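2-dehydro-3-deoxy-d-gluconate/2-dehydro-3-deoxy-phosphogluconate aldolase (Picrophilus torridus, PDB 4UXD) is an aldolase of the dihydrodipicolinate synthetase family, a parallel-stranded beta/alpha barrel protein whose assembly holds four copies of the chain. Local coordinates at residues A[101-104]-A[105-109]; A[109-112]-A[113-117]; A[248-251]-A[252-256]; A[265-268]-A[269-272]. All coordinates share one frame; numbering follows the deposited sequence.

Contact 1. Residues A[101-104]-A[105-109]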
ATOM      1  N   SER A 101     -23.158   3.980  -3.181  1.00 24.03           N
ATOM      2  CA  SER A 101     -22.740   4.561  -1.903  1.00 21.71           C
ATOM      3  C   SER A 101     -23.892   5.302  -1.226  1.00 20.78           C
ATOM      4  O   SER A 101     -23.803   5.655  -0.047  1.00 20.52           O
ATOM      5  CB  SER A 101     -21.550   5.504  -2.094  1.00 18.26           C
ATOM      6  OG  SER A 101     -20.367   4.772  -2.334  1.00 14.02           O
ATOM      7  N   SER A 102     -24.966   5.535  -1.974  1.00 16.66           N
ATOM      8  CA  SER A 102     -26.164   6.166  -1.433  1.00 20.91           C
ATOM      9  C   SER A 102     -27.102   5.086  -0.919  1.00 26.16           C
ATOM     10  O   SER A 102     -27.568   4.244  -1.692  1.00 17.96           O
ATOM     11  CB  SER A 102     -26.863   7.033  -2.496  1.00 28.44           C
ATOM     12  OG  SER A 102     -28.174   7.426  -2.103  1.00 22.44           O
ATOM     13  N   ILE A 103     -27.358   5.097   0.389  1.00 31.42           N
ATOM     14  CA  ILE A 103     -28.289   4.144   0.987  1.00 24.27           C
ATOM     15  C   ILE A 103     -29.688   4.292   0.346  1.00 27.16           C
ATOM     16  O   ILE A 103     -30.451   3.325   0.290  1.00 28.22           O
ATOM     17  CB  ILE A 103     -28.377   4.311   2.538  1.00 18.01           C
ATOM     18  CG1 ILE A 103     -29.353   3.293   3.119  1.00 26.69           C
ATOM     19  CG2 ILE A 103     -28.845   5.696   2.916  1.00 25.36           C
ATOM     20  CD1 ILE A 103     -29.277   3.144   4.612  1.00 29.50           C
ATOM     21  N   ASN A 104     -30.009   5.482  -0.167  1.00 25.16           N
ATOM     22  CA  ASN A 104     -31.292   5.703  -0.851  1.00 23.26           C
ATOM     23  C   ASN A 104     -31.412   4.946  -2.161  1.00 27.67           C
ATOM     24  O   ASN A 104     -32.497   4.492  -2.508  1.00 26.41           O
ATOM     25  CB  ASN A 104     -31.513   7.180  -1.141  1.00 28.43           C
ATOM     26  CG  ASN A 104     -31.936   7.956   0.082  1.00 25.99           C
ATOM     27  OD1 ASN A 104     -31.597   7.600   1.211  1.00 30.11           O
ATOM     28  ND2 ASN A 104     -32.680   9.029  -0.137  1.00 18.12           N
ATOM     29  N   GLU A 105     -30.312   4.819  -2.901  1.00 28.55           N
ATOM     30  CA  GLU A 105     -30.368   4.128  -4.184  1.00 27.96           C
ATOM     31  C   GLU A 105     -30.499   2.623  -3.950  1.00 23.95           C
ATOM     32  O   GLU A 105     -31.203   1.936  -4.685  1.00 21.25           O
ATOM     33  CB  GLU A 105     -29.135   4.442  -5.043  1.00 21.97           C
ATOM     34  CG  GLU A 105     -29.023   5.894  -5.471  1.00 21.18           C
ATOM     35  CD  GLU A 105     -27.895   6.124  -6.449  1.00 24.20           C
ATOM     36  OE1 GLU A 105     -26.898   5.381  -6.392  1.00 19.12           O
ATOM     37  OE2 GLU A 105     -28.020   7.038  -7.292  1.00 28.60           O
ATOM     38  N   VAL A 106     -29.848   2.129  -2.904  1.00 13.71           N
ATOM     39  CA  VAL A 106     -29.914   0.719  -2.556  1.00 24.37           C
ATOM     40  C   VAL A 106     -31.360   0.317  -2.204  1.00 27.07           C
ATOM     41  O   VAL A 106     -31.890  -0.642  -2.764  1.00 24.07           O
ATOM     42  CB  VAL A 106     -28.956   0.371  -1.358  1.00 22.43           C
ATOM     43  CG1 VAL A 106     -28.929  -1.113  -1.094  1.00 19.35           C
ATOM     44  CG2 VAL A 106     -27.535   0.842  -1.632  1.00 27.69           C
ATOM     45  N   ASN A 107     -31.988   1.052  -1.286  1.00 26.29           N
ATOM     46  CA  ASN A 107     -33.366   0.774  -0.878  1.00 22.42           C
ATOM     47  C   ASN A 107     -34.296   0.781  -2.062  1.00 21.80           C
ATOM     48  O   ASN A 107     -35.131  -0.104  -2.216  1.00 29.93           O
ATOM     49  CB  ASN A 107     -33.854   1.799   0.139  1.00 21.20           C
ATOM     50  CG  ASN A 107     -33.129   1.703   1.449  1.00 29.02           C
ATOM     51  OD1 ASN A 107     -32.678   0.626   1.849  1.00 36.62           O
ATOM     52  ND2 ASN A 107     -33.000   2.830   2.130  1.00 30.13           N
ATOM     53  N   GLU A 108     -34.146   1.794  -2.900  1.00 22.80           N
ATOM     54  CA  GLU A 108     -34.910   1.891  -4.135  1.00 26.92           C
ATOM     55  C   GLU A 108     -34.682   0.664  -5.026  1.00 26.89           C
ATOM     56  O   GLU A 108     -35.646  -0.004  -5.404  1.00 28.01           O
ATOM     57  CB  GLU A 108     -34.532   3.177  -4.868  1.00 32.24           C
ATOM     58  CG  GLU A 108     -35.506   3.634  -5.951  1.00 36.71           C
ATOM     59  CD  GLU A 108     -35.313   5.103  -6.326  1.00 43.92           C
ATOM     60  OE1 GLU A 108     -34.840   5.880  -5.473  1.00 52.12           O
ATOM     61  OE2 GLU A 108     -35.625   5.490  -7.470  1.00 45.17           O
ATOM     62  N   LEU A 109     -33.414   0.365  -5.333  1.00 25.39           N
ATOM     63  CA  LEU A 109     -33.047  -0.762  -6.196  1.00 21.85           C
ATOM     64  C   LEU A 109     -33.471  -2.120  -5.630  1.00 28.30           C
ATOM     65  O   LEU A 109     -33.746  -3.055  -6.387  1.00 25.51           O
ATOM     66  CB  LEU A 109     -31.534  -0.790  -6.442  1.00 18.15           C
ATOM     67  CG  LEU A 109     -30.951   0.198  -7.449  1.00 33.29           C
ATOM     68  CD1 LEU A 109     -29.424   0.309  -7.283  1.00 28.84           C
ATOM     69  CD2 LEU A 109     -31.312  -0.169  -8.894  1.00 36.44           C
TER

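Contact 2. Residues A[109-112]-A[113-117]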
ATOM      1  N   LEU A 109     -33.414   0.365  -5.333  1.00 25.39           N
ATOM      2  CA  LEU A 109     -33.047  -0.762  -6.196  1.00 21.85           C
ATOM      3  C   LEU A 109     -33.471  -2.120  -5.630  1.00 28.30           C
ATOM      4  O   LEU A 109     -33.746  -3.055  -6.387  1.00 25.51           O
ATOM      5  CB  LEU A 109     -31.534  -0.790  -6.442  1.00 18.15           C
ATOM      6  CG  LEU A 109     -30.951   0.198  -7.449  1.00 33.29           C
ATOM      7  CD1 LEU A 109     -29.424   0.309  -7.283  1.00 28.84           C
ATOM      8  CD2 LEU A 109     -31.312  -0.169  -8.894  1.00 36.44           C
ATOM      9  N   MET A 110     -33.507  -2.238  -4.307  1.00 27.06           N
ATOM     10  CA  MET A 110     -33.901  -3.504  -3.688  1.00 34.71           C
ATOM     11  C   MET A 110     -35.416  -3.662  -3.706  1.00 29.39           C
ATOM     12  O   MET A 110     -35.935  -4.712  -4.075  1.00 26.94           O
ATOM     13  CB  MET A 110     -33.364  -3.605  -2.260  1.00 30.07           C
ATOM     14  CG  MET A 110     -31.891  -4.037  -2.205  1.00 28.54           C
ATOM     15  SD  MET A 110     -31.371  -4.712  -0.603  1.00 37.96           S
ATOM     16  CE  MET A 110     -31.678  -3.296   0.406  1.00 31.20           C
ATOM     17  N   LYS A 111     -36.107  -2.600  -3.317  1.00 33.85           N
ATOM     18  CA  LYS A 111     -37.558  -2.535  -3.360  1.00 35.60           C
ATOM     19  C   LYS A 111     -38.072  -2.852  -4.752  1.00 31.95           C
ATOM     20  O   LYS A 111     -39.033  -3.593  -4.922  1.00 28.02           O
ATOM     21  CB  LYS A 111     -38.032  -1.144  -2.923  1.00 38.51           C
ATOM     22  CG  LYS A 111     -39.534  -0.987  -2.825  1.00 52.24           C
ATOM     23  CD  LYS A 111     -39.911   0.141  -1.871  1.00 66.37           C
ATOM     24  CE  LYS A 111     -39.511   1.500  -2.416  1.00 67.33           C
ATOM     25  NZ  LYS A 111     -39.730   2.583  -1.421  1.00 75.30           N
ATOM     26  N   PHE A 112     -37.401  -2.287  -5.743  1.00 35.48           N
ATOM     27  CA  PHE A 112     -37.774  -2.465  -7.136  1.00 33.14           C
ATOM     28  C   PHE A 112     -37.537  -3.894  -7.608  1.00 33.65           C
ATOM     29  O   PHE A 112     -38.333  -4.435  -8.364  1.00 33.08           O
ATOM     30  CB  PHE A 112     -36.984  -1.480  -7.995  1.00 29.03           C
ATOM     31  CG  PHE A 112     -37.108  -1.711  -9.470  1.00 33.23           C
ATOM     32  CD1 PHE A 112     -36.223  -2.543 -10.130  1.00 38.22           C
ATOM     33  CD2 PHE A 112     -38.092  -1.069 -10.206  1.00 34.62           C
ATOM     34  CE1 PHE A 112     -36.319  -2.743 -11.506  1.00 36.42           C
ATOM     35  CE2 PHE A 112     -38.189  -1.266 -11.576  1.00 41.47           C
ATOM     36  CZ  PHE A 112     -37.297  -2.106 -12.226  1.00 30.16           C
ATOM     37  N   SER A 113     -36.446  -4.509  -7.162  1.00 35.08           N
ATOM     38  CA  SER A 113     -36.117  -5.858  -7.611  1.00 36.22           C
ATOM     39  C   SER A 113     -36.902  -6.918  -6.820  1.00 36.13           C
ATOM     40  O   SER A 113     -37.153  -8.018  -7.326  1.00 31.36           O
ATOM     41  CB  SER A 113     -34.603  -6.101  -7.524  1.00 44.79           C
ATOM     42  OG  SER A 113     -34.027  -5.490  -6.385  1.00 50.39           O
ATOM     43  N   MET A 114     -37.316  -6.589  -5.597  1.00 35.41           N
ATOM     44  CA  MET A 114     -38.262  -7.444  -4.883  1.00 34.43           C
ATOM     45  C   MET A 114     -39.617  -7.442  -5.610  1.00 38.51           C
ATOM     46  O   MET A 114     -40.192  -8.495  -5.865  1.00 40.26           O
ATOM     47  CB  MET A 114     -38.443  -6.987  -3.440  1.00 32.65           C
ATOM     48  CG  MET A 114     -39.119  -8.035  -2.550  1.00 39.20           C
ATOM     49  SD  MET A 114     -39.243  -7.563  -0.803  1.00 52.45           S
ATOM     50  CE  MET A 114     -40.602  -6.387  -0.867  1.00 49.28           C
ATOM     51  N   ASP A 115     -40.101  -6.257  -5.971  1.00 38.39           N
ATOM     52  CA  ASP A 115     -41.430  -6.110  -6.563  1.00 29.95           C
ATOM     53  C   ASP A 115     -41.554  -6.682  -7.977  1.00 36.17           C
ATOM     54  O   ASP A 115     -42.677  -6.875  -8.448  1.00 45.11           O
ATOM     55  CB  ASP A 115     -41.839  -4.631  -6.591  1.00 25.28           C
ATOM     56  CG  ASP A 115     -42.039  -4.045  -5.190  1.00 36.51           C
ATOM     57  OD1 ASP A 115     -42.089  -4.819  -4.204  1.00 36.98           O
ATOM     58  OD2 ASP A 115     -42.148  -2.804  -5.081  1.00 31.80           O
ATOM     59  N   ILE A 116     -40.431  -6.941  -8.656  1.00 33.69           N
ATOM     60  CA  ILE A 116     -40.475  -7.579  -9.977  1.00 29.82           C
ATOM     61  C   ILE A 116     -39.997  -9.030  -9.891  1.00 38.28           C
ATOM     62  O   ILE A 116     -39.700  -9.655 -10.905  1.00 32.72           O
ATOM     63  CB  ILE A 116     -39.635  -6.812 -11.054  1.00 36.97           C
ATOM     64  CG1 ILE A 116     -38.126  -6.825 -10.750  1.00 38.38           C
ATOM     65  CG2 ILE A 116     -40.122  -5.372 -11.189  1.00 34.28           C
ATOM     66  CD1 ILE A 116     -37.257  -6.432 -11.955  1.00 26.99           C
ATOM     67  N   GLY A 117     -39.910  -9.554  -8.672  1.00 39.00           N
ATOM     68  CA  GLY A 117     -39.561 -10.946  -8.457  1.00 33.83           C
ATOM     69  C   GLY A 117     -38.115 -11.345  -8.731  1.00 39.83           C
ATOM     70  O   GLY A 117     -37.858 -12.416  -9.293  1.00 40.29           O
TER

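Contact 3. Residues A[248-251]-A[252-256]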
ATOM      1  N   ALA A 248     -11.545 -31.673 -13.179  1.00 53.48           N
ATOM      2  CA  ALA A 248     -11.881 -30.288 -12.883  1.00 59.44           C
ATOM      3  C   ALA A 248     -10.609 -29.444 -12.807  1.00 55.86           C
ATOM      4  O   ALA A 248     -10.529 -28.379 -13.420  1.00 57.54           O
ATOM      5  CB  ALA A 248     -12.660 -30.193 -11.579  1.00 59.06           C
ATOM      6  N   LEU A 249      -9.620 -29.932 -12.066  1.00 43.10           N
ATOM      7  CA  LEU A 249      -8.353 -29.227 -11.907  1.00 48.85           C
ATOM      8  C   LEU A 249      -7.661 -28.971 -13.243  1.00 48.41           C
ATOM      9  O   LEU A 249      -7.020 -27.933 -13.426  1.00 43.72           O
ATOM     10  CB  LEU A 249      -7.414 -30.015 -10.987  1.00 48.43           C
ATOM     11  CG  LEU A 249      -5.999 -29.455 -10.821  1.00 40.36           C
ATOM     12  CD1 LEU A 249      -6.007 -28.029 -10.309  1.00 29.77           C
ATOM     13  CD2 LEU A 249      -5.186 -30.343  -9.909  1.00 36.22           C
ATOM     14  N   LYS A 250      -7.784 -29.921 -14.165  1.00 50.60           N
ATOM     15  CA  LYS A 250      -7.140 -29.809 -15.466  1.00 54.12           C
ATOM     16  C   LYS A 250      -7.795 -28.683 -16.262  1.00 52.09           C
ATOM     17  O   LYS A 250      -7.110 -27.880 -16.905  1.00 43.03           O
ATOM     18  CB  LYS A 250      -7.219 -31.129 -16.230  1.00 60.93           C
ATOM     19  CG  LYS A 250      -6.491 -31.112 -17.565  1.00 61.78           C
ATOM     20  CD  LYS A 250      -6.598 -32.439 -18.300  1.00 85.17           C
ATOM     21  CE  LYS A 250      -8.049 -32.826 -18.610  1.00 93.87           C
ATOM     22  NZ  LYS A 250      -8.774 -31.812 -19.440  1.00 78.27           N
ATOM     23  N   ILE A 251      -9.126 -28.643 -16.207  1.00 43.20           N
ATOM     24  CA  ILE A 251      -9.906 -27.578 -16.829  1.00 46.81           C
ATOM     25  C   ILE A 251      -9.452 -26.227 -16.278  1.00 40.33           C
ATOM     26  O   ILE A 251      -9.212 -25.278 -17.027  1.00 42.82           O
ATOM     27  CB  ILE A 251     -11.438 -27.774 -16.590  1.00 47.13           C
ATOM     28  CG1 ILE A 251     -11.943 -29.017 -17.330  1.00 42.70           C
ATOM     29  CG2 ILE A 251     -12.236 -26.555 -17.060  1.00 36.60           C
ATOM     30  CD1 ILE A 251     -13.356 -29.461 -16.929  1.00 39.97           C
ATOM     31  N   GLU A 252      -9.323 -26.148 -14.964  1.00 36.20           N
ATOM     32  CA  GLU A 252      -8.890 -24.919 -14.314  1.00 39.39           C
ATOM     33  C   GLU A 252      -7.520 -24.465 -14.826  1.00 44.17           C
ATOM     34  O   GLU A 252      -7.304 -23.277 -15.064  1.00 35.06           O
ATOM     35  CB  GLU A 252      -8.838 -25.117 -12.795  1.00 37.31           C
ATOM     36  CG  GLU A 252      -8.435 -23.878 -11.986  1.00 45.96           C
ATOM     37  CD  GLU A 252      -9.571 -22.875 -11.808  1.00 35.32           C
ATOM     38  OE1 GLU A 252      -9.799 -22.064 -12.729  1.00 30.77           O
ATOM     39  OE2 GLU A 252     -10.225 -22.895 -10.740  1.00 28.02           O
ATOM     40  N   LYS A 253      -6.599 -25.412 -14.988  1.00 48.90           N
ATOM     41  CA  LYS A 253      -5.211 -25.063 -15.280  1.00 54.51           C
ATOM     42  C   LYS A 253      -5.000 -24.763 -16.758  1.00 44.13           C
ATOM     43  O   LYS A 253      -4.254 -23.856 -17.101  1.00 46.66           O
ATOM     44  CB  LYS A 253      -4.259 -26.185 -14.824  1.00 62.44           C
ATOM     45  CG  LYS A 253      -4.494 -27.527 -15.495  1.00 61.34           C
ATOM     46  CD  LYS A 253      -3.506 -28.596 -15.054  1.00 68.58           C
ATOM     47  CE  LYS A 253      -3.773 -29.081 -13.633  1.00 66.76           C
ATOM     48  NZ  LYS A 253      -2.682 -29.967 -13.107  1.00 57.19           N
ATOM     49  N   ASN A 254      -5.670 -25.508 -17.628  1.00 35.99           N
ATOM     50  CA  ASN A 254      -5.464 -25.360 -19.063  1.00 46.65           C
ATOM     51  C   ASN A 254      -6.432 -24.376 -19.734  1.00 51.09           C
ATOM     52  O   ASN A 254      -6.117 -23.801 -20.777  1.00 48.82           O
ATOM     53  CB  ASN A 254      -5.576 -26.725 -19.744  1.00 55.84           C
ATOM     54  CG  ASN A 254      -4.608 -27.742 -19.173  1.00 50.41           C
ATOM     55  OD1 ASN A 254      -5.011 -28.788 -18.663  1.00 52.32           O
ATOM     56  ND2 ASN A 254      -3.321 -27.438 -19.254  1.00 57.98           N
ATOM     57  N   ASP A 255      -7.607 -24.183 -19.143  1.00 51.70           N
ATOM     58  CA  ASP A 255      -8.650 -23.380 -19.773  1.00 51.40           C
ATOM     59  C   ASP A 255      -8.885 -22.051 -19.061  1.00 52.95           C
ATOM     60  O   ASP A 255      -8.630 -20.986 -19.621  1.00 41.13           O
ATOM     61  CB  ASP A 255      -9.945 -24.180 -19.827  1.00 39.53           C
ATOM     62  CG  ASP A 255      -9.743 -25.529 -20.443  1.00 46.18           C
ATOM     63  OD1 ASP A 255      -8.703 -25.703 -21.117  1.00 47.51           O
ATOM     64  OD2 ASP A 255     -10.611 -26.407 -20.266  1.00 46.61           O
ATOM     65  N   VAL A 256      -9.351 -22.127 -17.820  1.00 47.20           N
ATOM     66  CA  VAL A 256      -9.737 -20.949 -17.062  1.00 37.45           C
ATOM     67  C   VAL A 256      -8.535 -20.035 -16.780  1.00 38.91           C
ATOM     68  O   VAL A 256      -8.542 -18.840 -17.120  1.00 29.35           O
ATOM     69  CB  VAL A 256     -10.399 -21.357 -15.718  1.00 34.27           C
ATOM     70  CG1 VAL A 256     -11.032 -20.147 -15.031  1.00 30.14           C
ATOM     71  CG2 VAL A 256     -11.450 -22.452 -15.934  1.00 29.66           C
TER

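Contact 4. Residues A[265-268]-A[269-272]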
ATOM      1  N   LYS A 265      -4.174  -8.972 -18.527  1.00 39.45           N
ATOM      2  CA  LYS A 265      -3.168  -8.119 -19.151  1.00 44.65           C
ATOM      3  C   LYS A 265      -3.750  -6.754 -19.503  1.00 42.35           C
ATOM      4  O   LYS A 265      -3.024  -5.865 -19.931  1.00 44.49           O
ATOM      5  CB  LYS A 265      -2.601  -8.775 -20.415  1.00 47.72           C
ATOM      6  CG  LYS A 265      -1.798 -10.056 -20.178  1.00 60.83           C
ATOM      7  CD  LYS A 265      -0.518  -9.805 -19.378  1.00 73.42           C
ATOM      8  CE  LYS A 265       0.222 -11.100 -19.079  1.00 63.14           C
ATOM      9  NZ  LYS A 265       1.316 -10.895 -18.091  1.00 71.06           N
ATOM     10  N   TYR A 266      -5.061  -6.595 -19.327  1.00 39.02           N
ATOM     11  CA  TYR A 266      -5.749  -5.375 -19.722  1.00 40.69           C
ATOM     12  C   TYR A 266      -6.542  -4.752 -18.571  1.00 30.06           C
ATOM     13  O   TYR A 266      -6.922  -5.432 -17.623  1.00 29.08           O
ATOM     14  CB  TYR A 266      -6.650  -5.681 -20.923  1.00 46.25           C
ATOM     15  CG  TYR A 266      -5.844  -6.176 -22.108  1.00 62.08           C
ATOM     16  CD1 TYR A 266      -4.728  -5.464 -22.549  1.00 74.26           C
ATOM     17  CD2 TYR A 266      -6.173  -7.354 -22.769  1.00 56.60           C
ATOM     18  CE1 TYR A 266      -3.967  -5.900 -23.619  1.00 75.26           C
ATOM     19  CE2 TYR A 266      -5.412  -7.805 -23.845  1.00 74.70           C
ATOM     20  CZ  TYR A 266      -4.305  -7.071 -24.262  1.00 86.86           C
ATOM     21  OH  TYR A 266      -3.530  -7.494 -25.326  1.00 89.32           O
ATOM     22  N   GLN A 267      -6.720  -3.437 -18.662  1.00 31.07           N
ATOM     23  CA  GLN A 267      -7.508  -2.630 -17.730  1.00 28.43           C
ATOM     24  C   GLN A 267      -8.899  -3.224 -17.551  1.00 36.20           C
ATOM     25  O   GLN A 267      -9.622  -3.419 -18.533  1.00 34.79           O
ATOM     26  CB  GLN A 267      -7.579  -1.187 -18.261  1.00 34.87           C
ATOM     27  CG  GLN A 267      -8.672  -0.266 -17.706  1.00 32.28           C
ATOM     28  CD  GLN A 267      -8.401   0.222 -16.294  1.00 31.82           C
ATOM     29  OE1 GLN A 267      -7.361   0.825 -16.009  1.00 27.15           O
ATOM     30  NE2 GLN A 267      -9.344  -0.035 -15.399  1.00 36.35           N
ATOM     31  N   PHE A 268      -9.261  -3.534 -16.305  1.00 26.14           N
ATOM     32  CA  PHE A 268     -10.542  -4.173 -16.011  1.00 26.29           C
ATOM     33  C   PHE A 268     -11.733  -3.226 -16.291  1.00 28.38           C
ATOM     34  O   PHE A 268     -11.648  -2.028 -16.029  1.00 28.08           O
ATOM     35  CB  PHE A 268     -10.557  -4.644 -14.550  1.00 23.67           C
ATOM     36  CG  PHE A 268     -11.811  -5.392 -14.158  1.00 26.23           C
ATOM     37  CD1 PHE A 268     -12.923  -4.706 -13.662  1.00 22.40           C
ATOM     38  CD2 PHE A 268     -11.881  -6.778 -14.298  1.00 21.41           C
ATOM     39  CE1 PHE A 268     -14.080  -5.390 -13.299  1.00 24.81           C
ATOM     40  CE2 PHE A 268     -13.027  -7.473 -13.941  1.00 19.84           C
ATOM     41  CZ  PHE A 268     -14.136  -6.779 -13.438  1.00 25.23           C
ATOM     42  N   PRO A 269     -12.846  -3.748 -16.842  1.00 24.59           N
ATOM     43  CA  PRO A 269     -13.178  -5.080 -17.347  1.00 26.15           C
ATOM     44  C   PRO A 269     -13.245  -5.091 -18.867  1.00 27.99           C
ATOM     45  O   PRO A 269     -13.925  -5.926 -19.465  1.00 24.47           O
ATOM     46  CB  PRO A 269     -14.560  -5.318 -16.766  1.00 26.01           C
ATOM     47  CG  PRO A 269     -15.199  -3.936 -16.863  1.00 23.96           C
ATOM     48  CD  PRO A 269     -14.060  -2.915 -16.782  1.00 21.54           C
ATOM     49  N   ASN A 270     -12.559  -4.143 -19.486  1.00 24.99           N
ATOM     50  CA  ASN A 270     -12.760  -3.866 -20.897  1.00 27.65           C
ATOM     51  C   ASN A 270     -12.576  -5.097 -21.790  1.00 29.27           C
ATOM     52  O   ASN A 270     -13.375  -5.321 -22.699  1.00 32.12           O
ATOM     53  CB  ASN A 270     -11.831  -2.739 -21.305  1.00 28.50           C
ATOM     54  CG  ASN A 270     -12.154  -1.444 -20.576  1.00 30.21           C
ATOM     55  OD1 ASN A 270     -13.309  -1.015 -20.560  1.00 22.71           O
ATOM     56  ND2 ASN A 270     -11.146  -0.833 -19.940  1.00 28.30           N
ATOM     57  N   ALA A 271     -11.565  -5.912 -21.495  1.00 27.53           N
ATOM     58  CA  ALA A 271     -11.282  -7.117 -22.270  1.00 32.18           C
ATOM     59  C   ALA A 271     -12.470  -8.082 -22.302  1.00 33.37           C
ATOM     60  O   ALA A 271     -12.668  -8.779 -23.298  1.00 30.67           O
ATOM     61  CB  ALA A 271     -10.060  -7.825 -21.719  1.00 31.93           C
ATOM     62  N   TYR A 272     -13.247  -8.116 -21.220  1.00 28.81           N
ATOM     63  CA  TYR A 272     -14.430  -8.976 -21.139  1.00 33.21           C
ATOM     64  C   TYR A 272     -15.444  -8.554 -22.183  1.00 38.18           C
ATOM     65  O   TYR A 272     -16.126  -9.386 -22.784  1.00 34.34           O
ATOM     66  CB  TYR A 272     -15.075  -8.920 -19.746  1.00 29.90           C
ATOM     67  CG  TYR A 272     -14.274  -9.624 -18.667  1.00 34.30           C
ATOM     68  CD1 TYR A 272     -13.096  -9.070 -18.165  1.00 34.37           C
ATOM     69  CD2 TYR A 272     -14.693 -10.843 -18.149  1.00 31.36           C
ATOM     70  CE1 TYR A 272     -12.366  -9.713 -17.175  1.00 31.85           C
ATOM     71  CE2 TYR A 272     -13.964 -11.496 -17.169  1.00 31.59           C
ATOM     72  CZ  TYR A 272     -12.808 -10.923 -16.684  1.00 27.42           C
ATOM     73  OH  TYR A 272     -12.090 -11.569 -15.713  1.00 27.74           O
TER
HETATM   74  O   HOH W   1     -10.016  -6.277 -18.835  1.00 23.79           O

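Contact 1. Residues A[101-104]-A[105-109]
Ser-102 OG takes weak bonds from two backbone amides, Glu-105 N at 3.5 Å and Asn-104 N at 3.3 Å, which makes Ser-102 the N-cap of helix 103-115, the helix of a beta-alpha-beta unit in the barrel. Serine suits the place because its short arm can fold back onto the first amides of a helix, which have no carbonyl a turn earlier to bind. With OG anti to the backbone N (chi1 167°), the hydroxyl lies beside those amides and also bonds to the carbonyl oxygen of Tyr-73 of the second subunit, tying the helix start to the interface. Glu-105, three residues on, lays its CG 3.8 Å from Ser-102 OG, while OE1 is held by Ser-100; the carboxylate of Glu-105, in the first turn, is probably favoured by the helix dipole. Ile-103 and Val-106 give the opening turn an apolar side that packs on Tyr-139 of helix 133-144. Glu-108 extends its chain to a salt bridge with Lys-80 of helix 76-88. The regular ladder is under way by Ile-103, whose O receives Asn-107 N at 3.2 Å with a nearly straight N-H of 173°.

Contact 2. Residues A[109-112]-A[113-117]
Met-114 N binds Met-110 O at 2.8 Å, arriving nearly along the C=O axis, and Asp-115 N follows on Lys-111 O at 3.1 Å: the last regular turns of helix 103-115. Leu-109 O is gripped twice, by Ser-113 N from above the carbonyl plane at 3.2 Å and by the Ser-113 hydroxyl. The latter bond is modelled so short that its exact length is doubtful, but a chi1 of 37° does swing OG back against the preceding turn, a common way for serine to satisfy itself inside a helix. Past Asp-115 the ladder frays, and the Ile-116 N bond to Phe-112 O is weak. Gly-117, with positive phi (72°), then closes the helix as the C-prime residue of a Schellman motif: its N reaches Met-114 O at 3.0 Å and Ile-118 N returns to Ser-113 O. Glycine fits because a side chain makes that backbone shape costly. At this end of the helix Ile-116 sets CG2 over one face of the Phe-112 ring and touches CE1 with CD1 at 3.8 Å, while Lys-111 and Asp-115 run side by side without their charges meeting. Phe-112 and Ile-116 face helix 76-88, resting on Lys-80 and Arg-87, and beyond Gly-117 the chain turns in to strand 120-123, completing the unit begun by strand 95-97.

Contact 3. Residues A[248-251]-A[252-256]
Ile-251 and Asp-255 meet in the middle of helix 245-264 where it widens into a pi-type turn. Ile-251 O is the pivot: Asp-255 N reaches it at 2.9 Å in the ordinary alpha pattern, and Val-256 N, one residue further on, reaches it at 3.3 Å from the opposite face of the carbonyl plane. The bond from Val-256 N, five residues on, marks the pi-type turn, and here the oxygen keeps its i+4 partner as well. The side chain of Ile-251 leaves the helix toward helix 233-240, its branched body resting on Arg-236 and Glu-240, an apolar residue suited to packing on the aliphatic parts of these side chains. Asp-255 crosses it obliquely, OD2 lying 3.6 Å from Ile-251 CG2 while forming a salt bridge with Arg-236, so one arginine is used by both residues, for packing and for charge.

Glu-252 keeps the regular ladder before the bulge, its N bonded to Ala-248 O at 3.0 Å in the carbonyl plane. Its chain bends at chi2 (79°), and OE2 accepts from Phe-213 N in the first turn of helix 212-217, where a carboxylate is well suited to meet an amide and probably gains from the helix dipole. Leu-249 and Lys-253 carry the more exposed side. CG of Lys-253 stands between its backbone N and carbonyl carbon (chi1 61°), a crowded position that turns the aliphatic chain back along the previous turn; Leu-249 itself also packs on Glu-217 of the third subunit. That fold-back brings Lys-253 CE to 3.6 Å from Leu-249 CG.

Contact 4. Residues A[265-268]-A[269-272]
The peptide between Phe-268 and Pro-269 is cis, bringing their CA atoms to 3.1 Å and turning the loop after helix 245-264 sharply into helix 270-279. Gln-267 O receives Asn-270 N at 3.2 Å, in the carbonyl plane and on a lone pair, closing the turn, and a water that accepts from Ala-271 N probably donates to the same oxygen. The cis bond folds Pro-269 under the aromatic ring: its CB lies 3.5 Å from the centroid of Phe-268, only 10° off the ring normal, a CH-pi contact. With an edge, Phe-268 meets the face of Tyr-272 in an offset edge-to-face pair, planes 65° apart. Tyr-266 packs its ring edge against Ala-271 CB, a methyl small enough to sit also on Leu-263. A bend at chi2 (74°) curls the Gln-267 amide back toward the next residue, where NE2 donates to Phe-268 O at 3.1 Å; the same amide also bonds to the backbone of Lys-130 and Asn-132 of the second subunit. Tyr-272 OH holds a glycerol and Phe-268 lies beside an isopropyl alcohol, probably both from the crystallisation liquor. An aromatic residue before proline is known to stabilise the cis form, and the CH-pi contact is consistent with this.

All four contacts are local, between neighbours along the chain, so none closes a long loop, and none nests or crosses. Contacts 1 and 2 overlap at Leu-109 and take helix 103-115 from its cap to its end, their centres 12 Å apart, within the unit joining strand 95-97 to strand 120-123. The chain then runs on round the barrel to helix 245-264, which holds contact 3 about 37 Å from contact 2 between centres, on the opposite side of the chain's centre. Contact 4 follows in series after that helix, 21 Å from contact 3 between centres, and leads into helix 270-279. Contacts 1 and 4 both touch the second subunit, contact 3 the third.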